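Side-chain contact in NIPSNAP domain-containing protein (Burkholderia xenovorans, PDB 5KAK), which is of unknown function but belongs to the NipSnap family, whose domain is related to the dimeric alpha-beta barrel proteins: residues Q85-V88 against R89-Q93. Sequence-based numbering, arbitrary orientation. Where two conformers were deposited one is given.
Sequences QEYV and RKNIQ
R89 grips E86 side-on across one turn of helix 82-92, spending two nitrogens on the two carboxylate oxygens. NH1 of R89 meets OE2 of E86 at 2.8 Å in a practically straight bond, on the syn side of that oxygen though 26° out of the carboxylate plane, while NE of R89 reaches OE1 of E86 at 3.0 Å from above that plane. Both oxygens lie in or near the guanidinium plane, and the two flat groups are turned 33° against each other. With CG of both residues anti to the backbone N, and bends at chi2 of E86 and at chi2 and chi3 of R89, the chains run side by side, pointing the same way.

On the buried side, the Y87 ring lies beside N91 and I92, oblique to both. CE2 of Y87 packs at 3.7 Å on CG1 of I92, and CD1 of Y87 lies 3.6 Å from ND2 of N91. That ND2 makes a weak bond to Y87 O, which the main-chain N of N91 also bonds. Helix 23-42 covers this side: F30 meets the Y87 ring edge-to-face and touches I92, while H29 packs on Y87 and N91.

Beneath these side chains the backbone widens into a pi-type turn at 89-92. O of V88 accepts from N of I92 and, at 2.7 Å, from N of Q93, combining an alpha-type with a pi-type bond. Q93 then bonds through its side-chain amide to N21 and P20 of the second subunit. On the exposed side, the two-point grip limits rotation of the guanidinium, and the paired charges probably neutralise each other.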
loop_
_atom_site.group_PDB
_atom_site.type_symbol
_atom_site.label_atom_id
_atom_site.label_comp_id
_atom_site.label_asym_id
_atom_site.label_seq_id
_atom_site.Cartn_x
_atom_site.Cartn_y
_atom_site.Cartn_z
ATOM N N GLN E 85 -23.517 -8.311 19.896
ATOM C CA GLN E 85 -23.070 -9.364 18.988
ATOM C C GLN E 85 -24.110 -9.630 17.908
ATOM O O GLN E 85 -23.769 -9.755 16.726
ATOM C CB GLN E 85 -22.762 -10.648 19.763
ATOM C CG GLN E 85 -21.554 -10.559 20.686
ATOM C CD GLN E 85 -20.228 -10.555 19.933
ATOM O OE1 GLN E 85 -20.171 -10.869 18.743
ATOM N NE2 GLN E 85 -19.152 -10.204 20.632
ATOM N N GLU E 86 -25.389 -9.689 18.291
ATOM C CA GLU E 86 -26.439 -9.937 17.305
ATOM C C GLU E 86 -26.567 -8.776 16.323
ATOM O O GLU E 86 -26.706 -8.994 15.115
ATOM C CB GLU E 86 -27.772 -10.204 18.006
ATOM C CG GLU E 86 -28.970 -10.244 17.069
ATOM C CD GLU E 86 -28.907 -11.393 16.076
ATOM O OE1 GLU E 86 -28.084 -12.321 16.269
ATOM O OE2 GLU E 86 -29.692 -11.366 15.103
ATOM N N TYR E 87 -26.516 -7.537 16.821
ATOM C CA TYR E 87 -26.617 -6.381 15.933
ATOM C C TYR E 87 -25.506 -6.383 14.887
ATOM O O TYR E 87 -25.759 -6.134 13.702
ATOM C CB TYR E 87 -26.587 -5.088 16.750
ATOM C CG TYR E 87 -26.282 -3.865 15.919
ATOM C CD1 TYR E 87 -27.278 -3.220 15.214
ATOM C CD2 TYR E 87 -24.989 -3.357 15.834
ATOM C CE1 TYR E 87 -27.005 -2.114 14.445
ATOM C CE2 TYR E 87 -24.707 -2.250 15.061
ATOM C CZ TYR E 87 -25.715 -1.634 14.368
ATOM O OH TYR E 87 -25.440 -0.525 13.606
ATOM N N VAL E 88 -24.273 -6.664 15.303
ATOM C CA VAL E 88 -23.156 -6.682 14.358
ATOM C C VAL E 88 -23.337 -7.798 13.335
ATOM O O VAL E 88 -23.163 -7.590 12.126
ATOM C CB VAL E 88 -21.821 -6.826 15.106
ATOM C CG1 VAL E 88 -20.691 -7.120 14.127
ATOM C CG2 VAL E 88 -21.521 -5.560 15.885
ATOM N N ARG E 89 -23.691 -8.996 13.805
ATOM C CA ARG E 89 -23.831 -10.146 12.915
ATOM C C ARG E 89 -24.926 -9.916 11.879
ATOM O O ARG E 89 -24.736 -10.174 10.684
ATOM C CB ARG E 89 -24.126 -11.404 13.741
ATOM C CG ARG E 89 -24.453 -12.644 12.909
ATOM C CD ARG E 89 -25.438 -13.575 13.628
ATOM N NE ARG E 89 -26.808 -13.053 13.639
ATOM C CZ ARG E 89 -27.649 -13.117 12.605
ATOM N NH1 ARG E 89 -28.870 -12.610 12.707
ATOM N NH2 ARG E 89 -27.264 -13.670 11.461
ATOM N N LYS E 90 -26.081 -9.421 12.324
ATOM C CA LYS E 90 -27.214 -9.249 11.421
ATOM C C LYS E 90 -26.977 -8.111 10.435
ATOM O O LYS E 90 -27.224 -8.262 9.230
ATOM C CB LYS E 90 -28.489 -8.999 12.234
ATOM C CG LYS E 90 -29.756 -8.841 11.406
ATOM C CD LYS E 90 -30.941 -8.429 12.278
ATOM C CE LYS E 90 -32.249 -8.538 11.517
ATOM N NZ LYS E 90 -32.182 -7.866 10.188
ATOM N N ASN E 91 -26.484 -6.967 10.919
ATOM C CA ASN E 91 -26.570 -5.740 10.143
ATOM C C ASN E 91 -25.252 -5.201 9.622
ATOM O O ASN E 91 -25.246 -4.609 8.547
ATOM C CB ASN E 91 -27.228 -4.636 10.974
ATOM C CG ASN E 91 -28.618 -5.011 11.412
ATOM O OD1 ASN E 91 -29.536 -5.086 10.591
ATOM N ND2 ASN E 91 -28.786 -5.260 12.702
ATOM N N ILE E 92 -24.155 -5.346 10.359
ATOM C CA ILE E 92 -22.901 -4.696 9.998
ATOM C C ILE E 92 -21.923 -5.667 9.353
ATOM O O ILE E 92 -21.252 -5.319 8.377
ATOM C CB ILE E 92 -22.271 -4.012 11.229
ATOM C CG1 ILE E 92 -23.196 -2.912 11.776
ATOM C CG2 ILE E 92 -20.893 -3.449 10.878
ATOM C CD1 ILE E 92 -23.662 -1.904 10.746
ATOM N N GLN E 93 -21.820 -6.871 9.909
ATOM C CA GLN E 93 -20.936 -7.901 9.366
ATOM C C GLN E 93 -21.004 -8.036 7.848
ATOM O O GLN E 93 -19.937 -8.098 7.214
ATOM C CB GLN E 93 -21.260 -9.234 10.059
ATOM C CG GLN E 93 -20.510 -10.406 9.497
ATOM C CD GLN E 93 -19.043 -10.337 9.831
ATOM O OE1 GLN E 93 -18.674 -9.913 10.923
ATOM N NE2 GLN E 93 -18.194 -10.737 8.888
#